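Local coordinates for RagB/SusD family nutrient uptake outer membrane protein (Bacteroides thetaiotaomicron, PDB 7KV2), which probably binds beta-glucans at the bacterial cell surface for uptake across the outer membrane, as a SusD-family surface glycan-binding protein, at residues Y243-E246 against I247-S250; Y403-S406 against E407-N411; A425-Y428 against L429-H433. All blocks are in the same frame, centred on the assembly; numbering follows the deposited sequence.

Overall arrangement
The three contacts follow one another along the chain; each is a turn or two of local packing, and none nests or crosses. Contact 1 comes first, at the C-terminal end of helix 237-249, where the chain turns round a sodium ion. Contact 2 covers the passage from strand 400-404 into helix 405-417, and its Tyr405 returns to the same ion, closing the long excursion from contact 1. Contact 3 lies on the next helix, 425-435, which packs on helix 405-417 through pairs such as Leu410 with Leu429 and Ser406 with Val432. Tyr428 of contact 3 reaches back to Glu245 of contact 1, so the three helices are tied by sodium, apolar packing and a probable hydrogen bond.

Contact 1. Residues Y243-E246 against I247-S250; sequences YMEE and IISS. With NA (sodium ion), chain G.
Ile248 N donates to Met244 O over 2.9 Å, the N-H pointing well at its acceptor (162°), within the last turns of helix 237-249. Ile247 N is likewise taken up by Tyr243 O, and Ser249 N by Glu245 O at 2.8 Å. The last bond of the series, Ser250 N to Glu246 O at 3.1 Å, is more bent, with an angle of 137° at the hydrogen, and there the chain leaves helical geometry. Among the side chains, Met244 and Ile247 run side by side, the CE methyl of Met244 lying 4.1 Å from CD1 of Ile247. Glu245 folds back at its second torsion (chi2 -73°), which brings OE1 to 4.0 Å from CD1 of Ile248; that oxygen bonds to the hydroxyl of Tyr428, while OE1 of Glu246 is hydrogen-bonded to the hydroxyl of Tyr221 and OG of Ser250 to Gln252 N. At this end, Ile248 O in the last turn and Ser250 O just after it each bind the sodium ion at 2.5 Å, together with a water, Tyr253 O and Tyr405 OH. The cation probably stabilises the helix end, offsetting the negative end of the helix dipole.

Contact 2. Residues Y403-S406 against E407-N411; sequences YRYS and ETLLN. With NA (sodium ion), chain G.
The Tyr405 ring meets Leu409 obliquely, one turn further along helix 405-417, with CE2 3.8 Å from CD1 of the leucine. CB of Thr408 also approaches this ring obliquely, at CD1. The ring swings out to this position because its CG stands opposite the backbone N (chi1 -175°), and the same torsion carries the hydroxyl to the sodium ion, which Tyr405 OH binds at 2.8 Å; Ile248, Ser250 and Tyr253 supply backbone oxygens to that site. Thr408 OG1, buried here, has no polar partner in the model.

The backbone bonds begin at Arg404 O, which receives Glu407 N at 2.9 Å from above the carbonyl plane and Thr408 N only weakly. From there the helix is regular: Leu409 N reaches Tyr405 O at 3.1 Å and Leu410 N reaches Ser406 O.

Charged and water-mediated links centre on Glu407. Its extended chain reaches back towards the end of the strand, so that OE1 meets the edge of the Tyr403 ring in plane, 3.6 Å from CD1, with carboxylate and ring turned 53° apart. A water 2.6 Å from Glu407 OE1 donates to it and accepts from Arg404 N. Salt bridges to Lys462 and Arg453 hold the two carboxylate oxygens, which probably favours the ionised form, and the Arg404 guanidinium group forms salt bridges with Glu272, Glu456 and Glu460.

This is a strand-to-helix junction, where strand 400-404, paired antiparallel with 273-277, runs into a helix of a SusD-type fold with tetratricopeptide repeats.

Contact 3. Residues A425-Y428 against L429-H433; sequences AKKY and LNLVH
Ala425 O accepts Leu429 N at 3.0 Å along a nearly straight N-H line (170°), the first bond of this pair of segments in helix 425-435. CB of Leu429 also lies against that carbonyl oxygen, while the branched end of the leucine leads away to Ile449 and Leu410 on the neighbouring helices.

At Lys426 the carbonyl oxygen is gripped twice by one residue. Asn430 N donates to Lys426 O at 3.0 Å in the ordinary helical manner, and Asn430 ND2 donates to it at 2.8 Å from the opposite face of the carbonyl plane. The amide can do this because CG of Asn430 sits beside its own backbone N (chi1 -74°), folding the side chain back along the helix. ND2 comes within 3.6 Å of CG of Lys426 and also donates to Ile442 O, so the amide links the helix to the following loop; the lysine itself stretches out to a salt bridge with Glu443.

In this SusD-family protein the helix packs against helices 405-417 and 446-456, with Lys427 and Leu431 on its solvent-exposed side. Lys427 O accepts Leu431 N at 2.9 Å, and CG of the same leucine leans over that oxygen at 3.3 Å.

Tyr428, whose hydroxyl meets Glu245, turns its ring edge to Leu431, whose CD1 stands 4.5 Å from CD1 of the tyrosine, near the ring plane. The Tyr428 side chain also touches Leu409 and Ala412 of helix 405-417.

Contact 1. Residues Y243-E246 against I247-S250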
# COMPACT_ATOMS: atom_id res chain seq x y z
N TYR A 243 -10.02 -16.54 10.04
CA TYR A 243 -8.62 -16.34 9.54
C TYR A 243 -7.89 -15.29 10.38
O TYR A 243 -6.70 -15.51 10.74
CB TYR A 243 -8.62 -16.01 8.06
CG TYR A 243 -9.11 -17.12 7.17
CD1 TYR A 243 -9.11 -18.45 7.58
CD2 TYR A 243 -9.54 -16.84 5.90
CE1 TYR A 243 -9.51 -19.47 6.73
CE2 TYR A 243 -9.96 -17.84 5.05
CZ TYR A 243 -9.97 -19.16 5.47
OH TYR A 243 -10.38 -20.10 4.58
N MET A 244 -8.54 -14.17 10.69
CA MET A 244 -7.95 -13.14 11.58
C MET A 244 -7.64 -13.78 12.93
O MET A 244 -6.54 -13.58 13.49
CB MET A 244 -8.90 -11.94 11.72
CG MET A 244 -9.20 -11.20 10.42
SD MET A 244 -7.71 -10.62 9.50
CE MET A 244 -7.41 -12.04 8.44
N GLU A 245 -8.56 -14.61 13.46
CA GLU A 245 -8.36 -15.26 14.77
C GLU A 245 -7.16 -16.20 14.72
O GLU A 245 -6.49 -16.33 15.74
CB GLU A 245 -9.66 -15.94 15.20
CG GLU A 245 -10.79 -14.99 15.57
CD GLU A 245 -10.65 -14.24 16.87
OE1 GLU A 245 -9.53 -14.21 17.44
OE2 GLU A 245 -11.67 -13.67 17.33
N GLU A 246 -6.90 -16.86 13.59
CA GLU A 246 -5.74 -17.79 13.46
C GLU A 246 -4.43 -17.00 13.57
O GLU A 246 -3.53 -17.46 14.26
CB GLU A 246 -5.81 -18.53 12.13
CG GLU A 246 -6.82 -19.66 12.15
CD GLU A 246 -6.83 -20.49 10.89
OE1 GLU A 246 -5.79 -20.54 10.22
OE2 GLU A 246 -7.90 -21.06 10.57
N ILE A 247 -4.36 -15.83 12.92
CA ILE A 247 -3.17 -14.93 13.02
C ILE A 247 -3.05 -14.46 14.46
O ILE A 247 -1.93 -14.44 15.01
CB ILE A 247 -3.29 -13.75 12.03
CG1 ILE A 247 -3.32 -14.21 10.58
CG2 ILE A 247 -2.13 -12.76 12.28
CD1 ILE A 247 -3.63 -13.14 9.58
N ILE A 248 -4.16 -14.05 15.08
CA ILE A 248 -4.15 -13.55 16.47
C ILE A 248 -3.67 -14.68 17.39
O ILE A 248 -2.89 -14.38 18.32
CB ILE A 248 -5.53 -12.97 16.87
CG1 ILE A 248 -5.79 -11.62 16.18
CG2 ILE A 248 -5.67 -12.85 18.37
CD1 ILE A 248 -7.25 -11.21 16.19
N SER A 249 -4.08 -15.92 17.16
CA SER A 249 -3.65 -17.06 18.01
C SER A 249 -2.15 -17.34 17.83
O SER A 249 -1.54 -17.84 18.76
CB SER A 249 -4.45 -18.32 17.73
OG SER A 249 -5.81 -18.11 18.04
N SER A 250 -1.55 -17.05 16.67
CA SER A 250 -0.11 -17.28 16.46
C SER A 250 0.70 -16.46 17.46
O SER A 250 0.57 -15.23 17.55
CB SER A 250 0.34 -16.95 15.06
OG SER A 250 1.77 -17.06 15.00
NA NA G . -0.70 -13.16 17.87
O HOH W 1 -0.16 -13.05 20.05

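Contact 2. Residues Y403-S406 against E407-N411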
# COMPACT_ATOMS: atom_id res chain seq x y z
N TYR A 403 0.75 -5.32 5.08
CA TYR A 403 -0.12 -5.85 6.16
C TYR A 403 0.65 -5.87 7.48
O TYR A 403 1.77 -6.47 7.57
CB TYR A 403 -0.63 -7.25 5.86
CG TYR A 403 -1.46 -7.30 4.62
CD1 TYR A 403 -2.57 -6.49 4.47
CD2 TYR A 403 -1.18 -8.23 3.63
CE1 TYR A 403 -3.36 -6.54 3.32
CE2 TYR A 403 -1.98 -8.30 2.50
CZ TYR A 403 -3.09 -7.48 2.36
OH TYR A 403 -3.80 -7.54 1.18
N ARG A 404 0.05 -5.19 8.47
CA ARG A 404 0.59 -5.13 9.85
C ARG A 404 -0.45 -5.76 10.76
O ARG A 404 -1.65 -5.68 10.47
CB ARG A 404 0.87 -3.70 10.28
CG ARG A 404 1.86 -3.00 9.36
CD ARG A 404 2.45 -1.72 9.91
NE ARG A 404 1.57 -0.55 9.95
CZ ARG A 404 0.97 -0.06 11.03
NH1 ARG A 404 1.06 -0.66 12.22
NH2 ARG A 404 0.27 1.06 10.94
N TYR A 405 0.01 -6.30 11.87
CA TYR A 405 -0.87 -7.02 12.82
C TYR A 405 -1.94 -6.08 13.39
O TYR A 405 -2.99 -6.56 13.74
CB TYR A 405 -0.02 -7.60 13.94
CG TYR A 405 -0.75 -8.47 14.93
CD1 TYR A 405 -1.20 -9.73 14.59
CD2 TYR A 405 -0.87 -8.08 16.25
CE1 TYR A 405 -1.77 -10.57 15.55
CE2 TYR A 405 -1.45 -8.89 17.21
CZ TYR A 405 -1.90 -10.14 16.86
OH TYR A 405 -2.42 -10.94 17.84
N SER A 406 -1.70 -4.78 13.53
CA SER A 406 -2.79 -3.87 13.99
C SER A 406 -3.99 -3.95 13.02
O SER A 406 -5.14 -3.80 13.46
CB SER A 406 -2.27 -2.49 14.18
OG SER A 406 -1.83 -1.96 12.95
N GLU A 407 -3.75 -4.23 11.74
CA GLU A 407 -4.83 -4.40 10.77
C GLU A 407 -5.56 -5.71 11.02
O GLU A 407 -6.82 -5.72 10.87
CB GLU A 407 -4.31 -4.36 9.34
CG GLU A 407 -5.46 -4.18 8.38
CD GLU A 407 -5.16 -3.88 6.93
OE1 GLU A 407 -3.97 -3.88 6.53
OE2 GLU A 407 -6.18 -3.69 6.18
N THR A 408 -4.83 -6.77 11.38
CA THR A 408 -5.46 -8.03 11.79
C THR A 408 -6.44 -7.76 12.95
O THR A 408 -7.57 -8.23 12.90
CB THR A 408 -4.40 -9.04 12.23
OG1 THR A 408 -3.39 -9.17 11.24
CG2 THR A 408 -5.01 -10.40 12.49
N LEU A 409 -5.99 -7.09 14.00
CA LEU A 409 -6.79 -6.82 15.22
C LEU A 409 -8.02 -5.96 14.87
O LEU A 409 -9.15 -6.28 15.33
CB LEU A 409 -5.92 -6.14 16.28
CG LEU A 409 -4.84 -6.98 16.96
CD1 LEU A 409 -3.91 -6.09 17.76
CD2 LEU A 409 -5.41 -8.05 17.88
N LEU A 410 -7.84 -4.90 14.08
CA LEU A 410 -8.96 -4.01 13.71
C LEU A 410 -9.92 -4.75 12.79
O LEU A 410 -11.16 -4.55 12.93
CB LEU A 410 -8.38 -2.73 13.12
CG LEU A 410 -7.63 -1.88 14.15
CD1 LEU A 410 -7.00 -0.63 13.53
CD2 LEU A 410 -8.54 -1.45 15.29
N ASN A 411 -9.42 -5.54 11.84
CA ASN A 411 -10.27 -6.38 10.94
C ASN A 411 -11.17 -7.30 11.81
O ASN A 411 -12.41 -7.34 11.57
CB ASN A 411 -9.44 -7.27 10.01
CG ASN A 411 -8.84 -6.59 8.80
OD1 ASN A 411 -9.09 -5.42 8.53
ND2 ASN A 411 -8.06 -7.34 8.04
NA NA G . -0.70 -13.16 17.87
O HOH W 2 -1.74 -3.10 7.72
O HOH W 1 -0.16 -13.05 20.05

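Contact 3. Residues A425-Y428 against L429-H433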
# COMPACT_ATOMS: atom_id res chain seq x y z
N ALA A 425 -13.98 -8.00 20.58
CA ALA A 425 -13.78 -6.82 19.71
C ALA A 425 -13.21 -5.68 20.55
O ALA A 425 -12.38 -4.91 20.02
CB ALA A 425 -15.04 -6.39 19.05
N LYS A 426 -13.69 -5.53 21.79
CA LYS A 426 -13.24 -4.42 22.63
C LYS A 426 -11.75 -4.61 22.93
O LYS A 426 -10.99 -3.61 22.87
CB LYS A 426 -14.06 -4.30 23.90
CG LYS A 426 -13.64 -3.09 24.73
CD LYS A 426 -14.63 -2.70 25.79
CE LYS A 426 -14.10 -1.57 26.64
NZ LYS A 426 -15.14 -1.09 27.57
N LYS A 427 -11.34 -5.83 23.27
CA LYS A 427 -9.92 -6.08 23.61
C LYS A 427 -9.06 -5.78 22.37
O LYS A 427 -8.07 -5.08 22.51
CB LYS A 427 -9.69 -7.53 24.04
CG LYS A 427 -8.23 -7.89 24.30
CD LYS A 427 -8.12 -9.20 25.03
CE LYS A 427 -6.93 -10.02 24.62
NZ LYS A 427 -6.88 -11.32 25.36
N TYR A 428 -9.47 -6.26 21.22
CA TYR A 428 -8.70 -6.16 19.97
C TYR A 428 -8.52 -4.69 19.61
O TYR A 428 -7.38 -4.31 19.36
CB TYR A 428 -9.37 -6.96 18.86
CG TYR A 428 -9.30 -8.44 19.08
CD1 TYR A 428 -8.40 -9.02 19.95
CD2 TYR A 428 -10.12 -9.28 18.35
CE1 TYR A 428 -8.34 -10.40 20.11
CE2 TYR A 428 -10.08 -10.65 18.52
CZ TYR A 428 -9.18 -11.22 19.39
OH TYR A 428 -9.13 -12.58 19.49
N LEU A 429 -9.61 -3.91 19.61
CA LEU A 429 -9.59 -2.45 19.35
C LEU A 429 -8.64 -1.74 20.32
O LEU A 429 -7.80 -0.93 19.88
CB LEU A 429 -11.01 -1.90 19.45
CG LEU A 429 -11.12 -0.39 19.33
CD1 LEU A 429 -10.46 0.09 18.02
CD2 LEU A 429 -12.57 0.02 19.40
N ASN A 430 -8.72 -2.05 21.61
CA ASN A 430 -7.97 -1.30 22.62
C ASN A 430 -6.52 -1.76 22.65
O ASN A 430 -5.71 -0.97 23.13
CB ASN A 430 -8.71 -1.27 23.96
CG ASN A 430 -9.89 -0.33 23.86
OD1 ASN A 430 -9.71 0.90 23.88
ND2 ASN A 430 -11.06 -0.88 23.67
N LEU A 431 -6.18 -2.94 22.13
CA LEU A 431 -4.73 -3.33 22.06
C LEU A 431 -4.02 -2.32 21.14
O LEU A 431 -2.94 -1.80 21.51
CB LEU A 431 -4.59 -4.75 21.53
CG LEU A 431 -4.83 -5.87 22.55
CD1 LEU A 431 -4.78 -7.21 21.85
CD2 LEU A 431 -3.81 -5.81 23.66
N VAL A 432 -4.67 -1.98 20.05
CA VAL A 432 -4.18 -0.97 19.08
C VAL A 432 -4.22 0.44 19.68
O VAL A 432 -3.19 1.19 19.59
CB VAL A 432 -4.95 -1.04 17.74
CG1 VAL A 432 -4.50 0.07 16.81
CG2 VAL A 432 -4.77 -2.40 17.09
N HIS A 433 -5.36 0.85 20.25
CA HIS A 433 -5.56 2.20 20.85
C HIS A 433 -4.50 2.44 21.93
O HIS A 433 -3.85 3.53 21.96
CB HIS A 433 -7.02 2.25 21.37
CG HIS A 433 -7.53 3.61 21.70
ND1 HIS A 433 -8.04 4.45 20.74
CD2 HIS A 433 -7.68 4.23 22.90
CE1 HIS A 433 -8.47 5.56 21.32
NE2 HIS A 433 -8.24 5.47 22.66